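Local coordinates for packaging protein UL32 (Human herpesvirus 8 type M, PDB 6XF9), which forms a pentameric ring required for herpesviral packaging and probably controls cleavage and packaging of viral genomic DNA by helping capsids reach nuclear replication compartments, at residues D[39-44]-D[124-129]; D[78-83]-D[382-387]; D[93-98]-D[130-135]. All blocks are in the same frame, centred on the assembly; numbering follows the deposited sequence.

Contact 1 of 3, residues D[39-44]-D[124-129]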
ATOM      1  N   MET D  39       9.164  15.441 -38.856  1.00 82.56           N
ATOM      2  CA  MET D  39       8.797  14.951 -37.533  1.00 80.31           C
ATOM      3  C   MET D  39       7.535  14.093 -37.568  1.00 80.19           C
ATOM      4  O   MET D  39       7.405  13.148 -36.777  1.00 78.46           O
ATOM      5  CB  MET D  39       8.602  16.123 -36.576  1.00 79.70           C
ATOM      6  CG  MET D  39       9.822  17.012 -36.440  1.00 80.03           C
ATOM      7  SD  MET D  39      11.220  16.115 -35.744  1.00 77.81           S
ATOM      8  CE  MET D  39      10.650  15.940 -34.047  1.00 74.54           C
ATOM      9  N   THR D  40       6.592  14.401 -38.467  1.00 53.77           N
ATOM     10  CA  THR D  40       5.355  13.628 -38.521  1.00 53.44           C
ATOM     11  C   THR D  40       5.623  12.208 -38.993  1.00 53.10           C
ATOM     12  O   THR D  40       4.968  11.257 -38.547  1.00 51.97           O
ATOM     13  CB  THR D  40       4.333  14.308 -39.436  1.00 55.05           C
ATOM     14  OG1 THR D  40       4.123  15.670 -39.027  1.00 55.49           O
ATOM     15  CG2 THR D  40       3.003  13.574 -39.344  1.00 54.55           C
ATOM     16  N   GLN D  41       6.567  12.054 -39.925  1.00 77.50           N
ATOM     17  CA  GLN D  41       6.891  10.732 -40.456  1.00 76.73           C
ATOM     18  C   GLN D  41       7.700   9.908 -39.465  1.00 75.22           C
ATOM     19  O   GLN D  41       7.427   8.716 -39.280  1.00 73.43           O
ATOM     20  CB  GLN D  41       7.653  10.868 -41.778  1.00 77.48           C
ATOM     21  CG  GLN D  41       7.674   9.601 -42.606  1.00 75.91           C
ATOM     22  CD  GLN D  41       8.674   9.657 -43.755  1.00 76.14           C
ATOM     23  OE1 GLN D  41       8.589  10.530 -44.623  1.00 77.85           O
ATOM     24  NE2 GLN D  41       9.630   8.727 -43.765  1.00 74.01           N
ATOM     25  N   ILE D  42       8.708  10.511 -38.827  1.00 56.55           N
ATOM     26  CA  ILE D  42       9.471   9.783 -37.818  1.00 53.59           C
ATOM     27  C   ILE D  42       8.538   9.318 -36.709  1.00 51.48           C
ATOM     28  O   ILE D  42       8.594   8.170 -36.261  1.00 48.59           O
ATOM     29  CB  ILE D  42      10.609  10.660 -37.271  1.00 52.38           C
ATOM     30  CG1 ILE D  42      11.651  10.915 -38.354  1.00 54.55           C
ATOM     31  CG2 ILE D  42      11.259  10.000 -36.063  1.00 47.92           C
ATOM     32  CD1 ILE D  42      12.742  11.857 -37.919  1.00 54.07           C
ATOM     33  N   HIS D  43       7.665  10.213 -36.246  1.00 68.47           N
ATOM     34  CA  HIS D  43       6.701   9.830 -35.224  1.00 66.99           C
ATOM     35  C   HIS D  43       5.799   8.704 -35.723  1.00 68.21           C
ATOM     36  O   HIS D  43       5.340   7.866 -34.933  1.00 66.74           O
ATOM     37  CB  HIS D  43       5.872  11.044 -34.803  1.00 67.49           C
ATOM     38  CG  HIS D  43       4.950  10.768 -33.660  1.00 66.07           C
ATOM     39  ND1 HIS D  43       5.215  11.209 -32.380  1.00 64.03           N
ATOM     40  CD2 HIS D  43       3.787  10.075 -33.592  1.00 66.37           C
ATOM     41  CE1 HIS D  43       4.252  10.801 -31.569  1.00 63.41           C
ATOM     42  NE2 HIS D  43       3.375  10.109 -32.279  1.00 64.89           N
ATOM     43  N   GLN D  44       5.526   8.683 -37.032  1.00 74.68           N
ATOM     44  CA  GLN D  44       4.743   7.604 -37.624  1.00 73.94           C
ATOM     45  C   GLN D  44       5.517   6.299 -37.675  1.00 71.42           C
ATOM     46  O   GLN D  44       4.926   5.222 -37.538  1.00 70.31           O
ATOM     47  CB  GLN D  44       4.275   7.997 -39.019  1.00 75.32           C
ATOM     48  CG  GLN D  44       3.250   7.041 -39.590  1.00 74.81           C
ATOM     49  CD  GLN D  44       2.834   7.424 -40.995  1.00 76.31           C
ATOM     50  OE1 GLN D  44       3.649   7.914 -41.801  1.00 76.75           O
ATOM     51  NE2 GLN D  44       1.551   7.200 -41.306  1.00 76.84           N
ATOM     52  N   GLY D 124      16.441   8.200 -40.966  1.00 62.48           N
ATOM     53  CA  GLY D 124      17.331   7.636 -39.961  1.00 59.59           C
ATOM     54  C   GLY D 124      16.610   6.724 -38.996  1.00 56.27           C
ATOM     55  O   GLY D 124      17.109   5.655 -38.638  1.00 53.56           O
ATOM     56  N   ILE D 125      15.415   7.122 -38.568  1.00 53.85           N
ATOM     57  CA  ILE D 125      14.696   6.275 -37.628  1.00 50.88           C
ATOM     58  C   ILE D 125      14.365   4.935 -38.274  1.00 49.33           C
ATOM     59  O   ILE D 125      14.361   3.902 -37.596  1.00 46.99           O
ATOM     60  CB  ILE D 125      13.437   6.997 -37.107  1.00 52.17           C
ATOM     61  CG1 ILE D 125      12.922   6.309 -35.843  1.00 49.29           C
ATOM     62  CG2 ILE D 125      12.344   7.053 -38.176  1.00 54.44           C
ATOM     63  CD1 ILE D 125      13.991   6.134 -34.795  1.00 47.11           C
ATOM     64  N   ASP D 126      14.126   4.910 -39.595  1.00 58.98           N
ATOM     65  CA  ASP D 126      13.765   3.650 -40.250  1.00 57.21           C
ATOM     66  C   ASP D 126      14.950   2.694 -40.314  1.00 55.21           C
ATOM     67  O   ASP D 126      14.782   1.478 -40.126  1.00 53.33           O
ATOM     68  CB  ASP D 126      13.232   3.911 -41.655  1.00 58.94           C
ATOM     69  CG  ASP D 126      12.014   4.806 -41.657  1.00 61.25           C
ATOM     70  OD1 ASP D 126      11.011   4.424 -41.010  1.00 60.60           O
ATOM     71  OD2 ASP D 126      12.055   5.876 -42.321  1.00 63.76           O
ATOM     72  N   LEU D 127      16.149   3.233 -40.592  1.00 54.72           N
ATOM     73  CA  LEU D 127      17.379   2.441 -40.554  1.00 53.01           C
ATOM     74  C   LEU D 127      17.673   1.935 -39.145  1.00 51.40           C
ATOM     75  O   LEU D 127      18.071   0.780 -38.962  1.00 50.15           O
ATOM     76  CB  LEU D 127      18.547   3.272 -41.074  1.00 54.40           C
ATOM     77  CG  LEU D 127      18.408   3.721 -42.529  1.00 56.33           C
ATOM     78  CD1 LEU D 127      19.501   4.722 -42.882  1.00 58.23           C
ATOM     79  CD2 LEU D 127      18.437   2.548 -43.490  1.00 55.17           C
ATOM     80  N   GLN D 128      17.563   2.816 -38.143  1.00 45.76           N
ATOM     81  CA  GLN D 128      17.775   2.422 -36.749  1.00 44.04           C
ATOM     82  C   GLN D 128      16.816   1.318 -36.311  1.00 42.65           C
ATOM     83  O   GLN D 128      17.218   0.351 -35.655  1.00 41.68           O
ATOM     84  CB  GLN D 128      17.586   3.633 -35.853  1.00 44.94           C
ATOM     85  CG  GLN D 128      18.664   4.657 -35.939  1.00 46.50           C
ATOM     86  CD  GLN D 128      18.554   5.648 -34.807  1.00 46.95           C
ATOM     87  OE1 GLN D 128      18.998   5.383 -33.695  1.00 45.87           O
ATOM     88  NE2 GLN D 128      17.908   6.776 -35.068  1.00 48.99           N
ATOM     89  N   LEU D 129      15.529   1.471 -36.621  1.00 47.60           N
ATOM     90  CA  LEU D 129      14.541   0.475 -36.209  1.00 46.91           C
ATOM     91  C   LEU D 129      14.802  -0.867 -36.884  1.00 46.59           C
ATOM     92  O   LEU D 129      14.692  -1.927 -36.247  1.00 46.20           O
ATOM     93  CB  LEU D 129      13.127   0.979 -36.511  1.00 48.08           C
ATOM     94  CG  LEU D 129      12.507   2.010 -35.552  1.00 48.60           C
ATOM     95  CD1 LEU D 129      11.200   2.562 -36.089  1.00 50.43           C
ATOM     96  CD2 LEU D 129      12.253   1.345 -34.202  1.00 47.39           C
TER
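Ile42 and Ile125 provide the apolar half of this contact between helix 37-45 and the start of helix 124-133. Their CG2 methyls meet at 3.8 Å, and the CG2 of Ile125 also reaches the CG1 of Ile42 at 3.9 Å, so CG2 of Ile125 lies against the fork of Ile42, whose CG2 in turn reaches CB of Ile125. The chi1 of -163° turns CG1 of Ile125 anti to its backbone N and leaves CG2 between N and the carbonyl carbon, on the side that meets the other helix. Here the two backbones come nearest, with the CA atoms of Ile42 and Ile125 6.3 Å apart. Leu279 and Leu163 also pack against Ile42.

The polar half is less direct. The extended side chain of Gln41 brings NE2 to 4.0 Å from OD2 of Asp126, too far for a hydrogen bond, although amide and carboxylate are nearly coplanar, with 22° between their planes. Each group is held by other partners. The Gln41 amide bonds to two neighbouring backbone groups in the loop before the second helix, OE1 to the N of Gly120 and NE2 to the O of Arg121, while OD2 of Asp126 bonds to the N of Met123. The OG of Ser45 lies within hydrogen-bonding distance of both OD1 of Asp126 and the O of Gln41, and can give its one proton to either or share it.

An apolar isoleucine pair beside a buried polar group thus joins helix 37-45 to the first turn of helix 124-133. That second helix carries His130 of the first zinc site, and the Asp126 side chain lies about 8 Å from the metal, in the surroundings of a centre built from three cysteines and one histidine.

Contact 2 of 3, residues D[78-83]-D[382-387]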
ATOM      1  N   LEU D  78      25.712  -7.014 -44.873  1.00 50.36           N
ATOM      2  CA  LEU D  78      25.329  -5.808 -44.150  1.00 49.90           C
ATOM      3  C   LEU D  78      24.665  -6.164 -42.830  1.00 49.38           C
ATOM      4  O   LEU D  78      25.033  -5.638 -41.771  1.00 49.11           O
ATOM      5  CB  LEU D  78      24.379  -4.980 -45.002  1.00 50.33           C
ATOM      6  CG  LEU D  78      23.861  -3.741 -44.303  1.00 50.08           C
ATOM      7  CD1 LEU D  78      25.005  -2.917 -43.769  1.00 50.29           C
ATOM      8  CD2 LEU D  78      22.955  -2.955 -45.229  1.00 50.82           C
ATOM      9  N   CYS D  79      23.702  -7.089 -42.868  1.00 54.67           N
ATOM     10  CA  CYS D  79      23.055  -7.525 -41.639  1.00 54.29           C
ATOM     11  C   CYS D  79      24.070  -8.072 -40.632  1.00 54.35           C
ATOM     12  O   CYS D  79      24.062  -7.682 -39.463  1.00 54.23           O
ATOM     13  CB  CYS D  79      21.975  -8.550 -41.963  1.00 54.80           C
ATOM     14  SG  CYS D  79      20.615  -7.810 -42.882  1.00 55.32           S
ATOM     15  N   PHE D  80      24.981  -8.938 -41.064  1.00 47.65           N
ATOM     16  CA  PHE D  80      25.952  -9.488 -40.118  1.00 47.80           C
ATOM     17  C   PHE D  80      26.761  -8.380 -39.458  1.00 47.37           C
ATOM     18  O   PHE D  80      27.052  -8.443 -38.261  1.00 47.54           O
ATOM     19  CB  PHE D  80      26.876 -10.473 -40.832  1.00 48.36           C
ATOM     20  CG  PHE D  80      27.828 -11.189 -39.929  1.00 48.62           C
ATOM     21  CD1 PHE D  80      27.431 -12.311 -39.230  1.00 49.48           C
ATOM     22  CD2 PHE D  80      29.123 -10.763 -39.806  1.00 48.57           C
ATOM     23  CE1 PHE D  80      28.317 -12.983 -38.399  1.00 50.06           C
ATOM     24  CE2 PHE D  80      30.020 -11.431 -38.984  1.00 49.18           C
ATOM     25  CZ  PHE D  80      29.618 -12.541 -38.279  1.00 49.76           C
ATOM     26  N   PHE D  81      27.145  -7.363 -40.228  1.00 44.31           N
ATOM     27  CA  PHE D  81      27.939  -6.273 -39.674  1.00 44.30           C
ATOM     28  C   PHE D  81      27.149  -5.493 -38.642  1.00 43.94           C
ATOM     29  O   PHE D  81      27.668  -5.154 -37.573  1.00 44.17           O
ATOM     30  CB  PHE D  81      28.405  -5.346 -40.801  1.00 44.69           C
ATOM     31  CG  PHE D  81      29.734  -5.730 -41.392  1.00 45.24           C
ATOM     32  CD1 PHE D  81      29.943  -7.000 -41.902  1.00 45.26           C
ATOM     33  CD2 PHE D  81      30.755  -4.793 -41.494  1.00 45.85           C
ATOM     34  CE1 PHE D  81      31.161  -7.356 -42.445  1.00 45.78           C
ATOM     35  CE2 PHE D  81      31.976  -5.148 -42.048  1.00 46.40           C
ATOM     36  CZ  PHE D  81      32.170  -6.435 -42.525  1.00 46.30           C
ATOM     37  N   CYS D  82      25.886  -5.205 -38.943  1.00 51.21           N
ATOM     38  CA  CYS D  82      25.054  -4.465 -38.002  1.00 50.73           C
ATOM     39  C   CYS D  82      24.915  -5.224 -36.691  1.00 50.74           C
ATOM     40  O   CYS D  82      25.023  -4.641 -35.610  1.00 50.92           O
ATOM     41  CB  CYS D  82      23.686  -4.226 -38.628  1.00 50.60           C
ATOM     42  SG  CYS D  82      23.705  -3.064 -40.002  1.00 51.20           S
ATOM     43  N   LEU D  83      24.695  -6.535 -36.777  1.00 38.96           N
ATOM     44  CA  LEU D  83      24.585  -7.391 -35.606  1.00 39.34           C
ATOM     45  C   LEU D  83      25.800  -7.262 -34.696  1.00 39.54           C
ATOM     46  O   LEU D  83      25.689  -7.432 -33.476  1.00 39.81           O
ATOM     47  CB  LEU D  83      24.410  -8.831 -36.079  1.00 40.02           C
ATOM     48  CG  LEU D  83      24.114  -9.903 -35.054  1.00 41.06           C
ATOM     49  CD1 LEU D  83      22.884  -9.480 -34.295  1.00 41.07           C
ATOM     50  CD2 LEU D  83      23.900 -11.244 -35.752  1.00 41.90           C
ATOM     51  N   GLU D 382      35.494  -5.206 -33.506  1.00 56.25           N
ATOM     52  CA  GLU D 382      36.322  -4.385 -34.392  1.00 56.67           C
ATOM     53  C   GLU D 382      36.912  -5.192 -35.538  1.00 56.88           C
ATOM     54  O   GLU D 382      37.280  -4.611 -36.567  1.00 57.09           O
ATOM     55  CB  GLU D 382      37.448  -3.697 -33.614  1.00 57.90           C
ATOM     56  CG  GLU D 382      38.441  -4.607 -32.902  1.00 58.78           C
ATOM     57  CD  GLU D 382      37.903  -5.220 -31.634  1.00 58.99           C
ATOM     58  OE1 GLU D 382      38.733  -5.656 -30.797  1.00 60.39           O
ATOM     59  OE2 GLU D 382      36.658  -5.255 -31.455  1.00 58.05           O
ATOM     60  N   ASP D 383      37.053  -6.507 -35.361  1.00 52.30           N
ATOM     61  CA  ASP D 383      37.552  -7.361 -36.429  1.00 52.36           C
ATOM     62  C   ASP D 383      36.546  -7.451 -37.572  1.00 51.59           C
ATOM     63  O   ASP D 383      36.900  -7.219 -38.728  1.00 51.93           O
ATOM     64  CB  ASP D 383      37.863  -8.741 -35.872  1.00 52.79           C
ATOM     65  CG  ASP D 383      38.851  -8.685 -34.727  1.00 54.12           C
ATOM     66  OD1 ASP D 383      39.833  -7.917 -34.822  1.00 55.03           O
ATOM     67  OD2 ASP D 383      38.644  -9.394 -33.720  1.00 54.51           O
ATOM     68  N   VAL D 384      35.291  -7.810 -37.277  1.00 44.34           N
ATOM     69  CA  VAL D 384      34.262  -7.851 -38.318  1.00 43.65           C
ATOM     70  C   VAL D 384      34.188  -6.518 -39.030  1.00 43.94           C
ATOM     71  O   VAL D 384      34.140  -6.443 -40.262  1.00 44.36           O
ATOM     72  CB  VAL D 384      32.890  -8.228 -37.730  1.00 43.04           C
ATOM     73  CG1 VAL D 384      31.842  -8.132 -38.796  1.00 42.78           C
ATOM     74  CG2 VAL D 384      32.916  -9.625 -37.163  1.00 43.12           C
ATOM     75  N   LEU D 385      34.167  -5.437 -38.264  1.00 43.28           N
ATOM     76  CA  LEU D 385      33.843  -4.157 -38.863  1.00 43.31           C
ATOM     77  C   LEU D 385      34.982  -3.641 -39.728  1.00 44.07           C
ATOM     78  O   LEU D 385      34.737  -2.988 -40.749  1.00 44.29           O
ATOM     79  CB  LEU D 385      33.499  -3.143 -37.779  1.00 43.28           C
ATOM     80  CG  LEU D 385      32.190  -3.348 -37.021  1.00 42.75           C
ATOM     81  CD1 LEU D 385      31.861  -2.042 -36.278  1.00 42.97           C
ATOM     82  CD2 LEU D 385      31.040  -3.791 -37.943  1.00 42.49           C
ATOM     83  N   PHE D 386      36.232  -3.886 -39.322  1.00 49.62           N
ATOM     84  CA  PHE D 386      37.335  -3.116 -39.880  1.00 50.34           C
ATOM     85  C   PHE D 386      38.473  -3.914 -40.486  1.00 50.85           C
ATOM     86  O   PHE D 386      39.295  -3.317 -41.183  1.00 51.51           O
ATOM     87  CB  PHE D 386      37.899  -2.146 -38.825  1.00 50.73           C
ATOM     88  CG  PHE D 386      37.113  -0.871 -38.747  1.00 50.60           C
ATOM     89  CD1 PHE D 386      37.168   0.048 -39.782  1.00 50.90           C
ATOM     90  CD2 PHE D 386      36.254  -0.635 -37.697  1.00 50.27           C
ATOM     91  CE1 PHE D 386      36.415   1.199 -39.751  1.00 50.94           C
ATOM     92  CE2 PHE D 386      35.503   0.516 -37.650  1.00 50.40           C
ATOM     93  CZ  PHE D 386      35.585   1.435 -38.678  1.00 50.87           C
ATOM     94  N   ARG D 387      38.547  -5.217 -40.282  1.00 67.29           N
ATOM     95  CA  ARG D 387      39.580  -6.007 -40.927  1.00 67.87           C
ATOM     96  C   ARG D 387      39.119  -6.513 -42.284  1.00 67.79           C
ATOM     97  O   ARG D 387      37.959  -6.914 -42.463  1.00 67.01           O
ATOM     98  CB  ARG D 387      40.001  -7.163 -40.033  1.00 68.24           C
ATOM     99  CG  ARG D 387      40.711  -6.631 -38.824  1.00 68.97           C
ATOM    100  CD  ARG D 387      41.704  -7.591 -38.269  1.00 70.11           C
ATOM    101  NE  ARG D 387      42.481  -6.917 -37.237  1.00 71.22           N
ATOM    102  CZ  ARG D 387      43.527  -6.139 -37.494  1.00 71.91           C
ATOM    103  NH1 ARG D 387      43.905  -5.946 -38.752  1.00 71.95           N
ATOM    104  NH2 ARG D 387      44.197  -5.564 -36.500  1.00 72.56           N
TER
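Phe81 gives up the most surface in this contact, laying one face of its ring against both the CG1 methyl and the carbonyl oxygen of Val384. CG1 of Val384 comes over that face, 3.9 Å from the centroid and 16° off the normal, a CH-pi contact displaced toward the CE1 and CD1 rim. The O of Val384 sits above the ring plane on the same side, outside the rim near CZ and CE2, and lies 3.0 Å from CZ of Phe81.

Val384, second in buried area, touches both aromatic rings with CG1. Its chi1 of 175° sets CG1 anti to the backbone N and points it at helix 71-83, where it meets CE2 of Phe80 at 3.8 Å. The CG2 branch adds a second contact to that same CE2.

Leu385 comes past Phe81 in the opposite sense. Its CD2 methyl rests 3.7 Å from CD2 of Phe81 and equally close to the O of Phe81, so this methyl covers part of the other helix's backbone. The two helices run roughly antiparallel, at 144°, and the axes of these short segments approach to 9.6 Å. Phe213 of helix 207-213 touches both Phe81 and Val384, and Ala209 of that helix touches Phe80, which extends the apolar cluster to a third helix.

No hydrogen bond or salt bridge crosses between the segments. Cohesion therefore rests on dispersion and on the CH-pi contact, with side chains of complementary shape fitted together in a buried apolar cluster.

Contact 3 of 3, residues D[93-98]-D[130-135]. With ZN (zinc ion), chain O.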
ATOM      1  N   MET D  93      24.793   5.718 -40.285  1.00 54.18           N
ATOM      2  CA  MET D  93      25.382   6.264 -41.504  1.00 56.12           C
ATOM      3  C   MET D  93      25.929   5.146 -42.387  1.00 54.32           C
ATOM      4  O   MET D  93      25.630   5.086 -43.584  1.00 54.69           O
ATOM      5  CB  MET D  93      26.485   7.249 -41.118  1.00 58.76           C
ATOM      6  CG  MET D  93      27.118   8.080 -42.229  1.00 61.36           C
ATOM      7  SD  MET D  93      25.977   9.117 -43.184  1.00 63.85           S
ATOM      8  CE  MET D  93      27.176  10.267 -43.833  1.00 65.87           C
ATOM      9  N   ALA D  94      26.738   4.248 -41.801  1.00 52.82           N
ATOM     10  CA  ALA D  94      27.343   3.143 -42.545  1.00 51.24           C
ATOM     11  C   ALA D  94      26.292   2.209 -43.126  1.00 49.95           C
ATOM     12  O   ALA D  94      26.428   1.739 -44.260  1.00 50.05           O
ATOM     13  CB  ALA D  94      28.299   2.368 -41.651  1.00 49.96           C
ATOM     14  N   ALA D  95      25.272   1.859 -42.344  1.00 53.79           N
ATOM     15  CA  ALA D  95      24.194   1.049 -42.899  1.00 52.70           C
ATOM     16  C   ALA D  95      23.453   1.799 -44.004  1.00 54.32           C
ATOM     17  O   ALA D  95      22.974   1.181 -44.956  1.00 54.15           O
ATOM     18  CB  ALA D  95      23.233   0.624 -41.792  1.00 51.40           C
ATOM     19  N   ALA D  96      23.330   3.127 -43.896  1.00 56.18           N
ATOM     20  CA  ALA D  96      22.720   3.886 -44.982  1.00 58.06           C
ATOM     21  C   ALA D  96      23.554   3.776 -46.247  1.00 58.80           C
ATOM     22  O   ALA D  96      23.052   3.373 -47.303  1.00 58.93           O
ATOM     23  CB  ALA D  96      22.575   5.355 -44.595  1.00 60.51           C
ATOM     24  N   ALA D  97      24.850   4.089 -46.138  1.00 59.43           N
ATOM     25  CA  ALA D  97      25.744   4.035 -47.290  1.00 59.97           C
ATOM     26  C   ALA D  97      25.750   2.649 -47.918  1.00 58.41           C
ATOM     27  O   ALA D  97      25.553   2.504 -49.129  1.00 59.11           O
ATOM     28  CB  ALA D  97      27.159   4.441 -46.869  1.00 60.47           C
ATOM     29  N   ASP D  98      25.922   1.609 -47.101  1.00 71.88           N
ATOM     30  CA  ASP D  98      26.011   0.267 -47.654  1.00 70.58           C
ATOM     31  C   ASP D  98      24.675  -0.198 -48.220  1.00 70.56           C
ATOM     32  O   ASP D  98      24.654  -1.107 -49.057  1.00 70.56           O
ATOM     33  CB  ASP D  98      26.512  -0.728 -46.603  1.00 69.12           C
ATOM     34  CG  ASP D  98      27.847  -0.307 -45.954  1.00 69.56           C
ATOM     35  OD1 ASP D  98      28.617   0.501 -46.543  1.00 70.82           O
ATOM     36  OD2 ASP D  98      28.152  -0.842 -44.858  1.00 68.60           O
ATOM     37  N   HIS D 130      15.131  -0.848 -38.182  1.00 45.07           N
ATOM     38  CA  HIS D 130      15.288  -2.103 -38.916  1.00 44.90           C
ATOM     39  C   HIS D 130      16.594  -2.807 -38.568  1.00 44.32           C
ATOM     40  O   HIS D 130      16.608  -4.013 -38.294  1.00 44.34           O
ATOM     41  CB  HIS D 130      15.188  -1.855 -40.423  1.00 45.95           C
ATOM     42  CG  HIS D 130      15.406  -3.087 -41.245  1.00 45.85           C
ATOM     43  ND1 HIS D 130      14.421  -4.025 -41.449  1.00 45.97           N
ATOM     44  CD2 HIS D 130      16.498  -3.529 -41.915  1.00 45.77           C
ATOM     45  CE1 HIS D 130      14.898  -4.999 -42.204  1.00 46.30           C
ATOM     46  NE2 HIS D 130      16.158  -4.725 -42.496  1.00 46.03           N
ATOM     47  N   PHE D 131      17.698  -2.073 -38.555  1.00 44.12           N
ATOM     48  CA  PHE D 131      18.992  -2.716 -38.420  1.00 43.93           C
ATOM     49  C   PHE D 131      19.493  -2.814 -36.989  1.00 43.71           C
ATOM     50  O   PHE D 131      20.371  -3.648 -36.720  1.00 43.92           O
ATOM     51  CB  PHE D 131      20.035  -1.977 -39.259  1.00 44.60           C
ATOM     52  CG  PHE D 131      19.878  -2.189 -40.737  1.00 45.15           C
ATOM     53  CD1 PHE D 131      20.180  -3.402 -41.300  1.00 44.96           C
ATOM     54  CD2 PHE D 131      19.417  -1.173 -41.555  1.00 46.10           C
ATOM     55  CE1 PHE D 131      20.025  -3.608 -42.649  1.00 45.65           C
ATOM     56  CE2 PHE D 131      19.261  -1.377 -42.900  1.00 46.75           C
ATOM     57  CZ  PHE D 131      19.568  -2.603 -43.449  1.00 46.33           C
ATOM     58  N   PHE D 132      18.989  -1.992 -36.062  1.00 47.24           N
ATOM     59  CA  PHE D 132      19.601  -1.954 -34.730  1.00 47.09           C
ATOM     60  C   PHE D 132      18.636  -2.134 -33.567  1.00 46.81           C
ATOM     61  O   PHE D 132      18.880  -2.966 -32.691  1.00 47.31           O
ATOM     62  CB  PHE D 132      20.369  -0.649 -34.572  1.00 47.15           C
ATOM     63  CG  PHE D 132      21.518  -0.534 -35.506  1.00 47.71           C
ATOM     64  CD1 PHE D 132      22.743  -1.093 -35.175  1.00 47.94           C
ATOM     65  CD2 PHE D 132      21.379   0.089 -36.731  1.00 48.41           C
ATOM     66  CE1 PHE D 132      23.830  -1.004 -36.034  1.00 48.31           C
ATOM     67  CE2 PHE D 132      22.455   0.187 -37.596  1.00 49.11           C
ATOM     68  CZ  PHE D 132      23.685  -0.369 -37.245  1.00 48.89           C
ATOM     69  N   VAL D 133      17.539  -1.391 -33.534  1.00 42.80           N
ATOM     70  CA  VAL D 133      16.620  -1.538 -32.414  1.00 42.79           C
ATOM     71  C   VAL D 133      15.877  -2.862 -32.527  1.00 43.46           C
ATOM     72  O   VAL D 133      15.972  -3.724 -31.641  1.00 44.22           O
ATOM     73  CB  VAL D 133      15.639  -0.353 -32.345  1.00 42.71           C
ATOM     74  CG1 VAL D 133      14.721  -0.512 -31.146  1.00 42.70           C
ATOM     75  CG2 VAL D 133      16.375   0.956 -32.303  1.00 42.59           C
ATOM     76  N   GLN D 134      15.159  -3.067 -33.640  1.00 47.82           N
ATOM     77  CA  GLN D 134      14.308  -4.246 -33.758  1.00 48.75           C
ATOM     78  C   GLN D 134      15.003  -5.442 -34.397  1.00 49.38           C
ATOM     79  O   GLN D 134      14.592  -6.584 -34.132  1.00 50.54           O
ATOM     80  CB  GLN D 134      13.046  -3.919 -34.568  1.00 48.99           C
ATOM     81  CG  GLN D 134      12.355  -2.598 -34.228  1.00 48.79           C
ATOM     82  CD  GLN D 134      11.634  -2.594 -32.877  1.00 49.25           C
ATOM     83  OE1 GLN D 134      11.969  -3.354 -31.966  1.00 49.73           O
ATOM     84  NE2 GLN D 134      10.645  -1.714 -32.746  1.00 49.74           N
ATOM     85  N   LYS D 135      16.058  -5.205 -35.188  1.00 45.59           N
ATOM     86  CA  LYS D 135      16.818  -6.285 -35.854  1.00 45.86           C
ATOM     87  C   LYS D 135      15.962  -7.237 -36.699  1.00 46.57           C
ATOM     88  O   LYS D 135      15.933  -8.440 -36.441  1.00 47.60           O
ATOM     89  CB  LYS D 135      17.622  -7.083 -34.825  1.00 46.66           C
ATOM     90  CG  LYS D 135      18.646  -6.258 -34.060  1.00 46.11           C
ATOM     91  CD  LYS D 135      19.434  -7.120 -33.087  1.00 47.11           C
ATOM     92  CE  LYS D 135      20.456  -6.295 -32.323  1.00 46.69           C
ATOM     93  NZ  LYS D 135      19.816  -5.213 -31.526  1.00 46.35           N
TER
HETATM   94 ZN    ZN O 501      12.435  -4.110 -40.939  1.00 50.90          ZN
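The first zinc site of the chain, made by Cys52, Cys55, His130 and Cys136, is flanked by Phe131 and Phe132, the two residues that follow its histidine ligand, and against these rings packs Ala95 of helix 89-106. The small methyl of Ala95 points at the gap between the two rings. Its CB lies 4.2 Å from CD2 of Phe131, on an oblique approach, and 4.3 Å from CE2 of Phe132, at the edge of that ring and near its plane. These are modest contacts, and the rings find further company in Cys82 of helix 71-83, which touches both, and in Leu78, which touches Phe131.

Phe131 also adjoins the metal ligand. CD2 of the His130 imidazole sits over the centre of the Phe131 face, 3.4 Å above its plane, while CD2 of Phe131 lies in the plane of the imidazole, at its edge. With chi1 at 177°, CG of His130 stands anti to the backbone N, and ND1 is carried to the zinc ion at 2.0 Å. The remaining nitrogen, NE2, is hydrogen-bonded to OH of Tyr75, a second-shell group that would help fix the rotation of the ring.

The phenylalanines themselves stand on a wider pi-type turn at 130-133, and Lys135 is the first residue to leave helical phi/psi, with positive phi. Lys135 folds back so that NZ donates to the O of Phe132 at 2.7 Å, in the carbonyl plane with a C=O...N angle of 160°.

The imidazole is thus bound by zinc, by Tyr75 and against the Phe131 face, and Ala95 touches that ring lightly. The contact with Ala95 itself is wholly apolar, whereas the polar bond of Lys135 lies within its own segment, just before Cys136.

In the fold
Going from the N terminus, residues 39-44 come first and meet 124-129 in contact 1, closing a loop that takes in helices 53-60, 71-83 and 89-106. Contact 2 starts inside that loop, at 78-83, and closes only at 382-387, so the two cross and join the early helices to a distant part of the chain. Contact 3, between 93-98 and 130-135, is nested within contact 2 and crosses contact 1. Helix 124-133 serves contacts 1 and 3 in succession, and Phe131 and Phe132 touch Cys82, so contact 3 lies between the others, whose nearest atoms are about 7 Å apart.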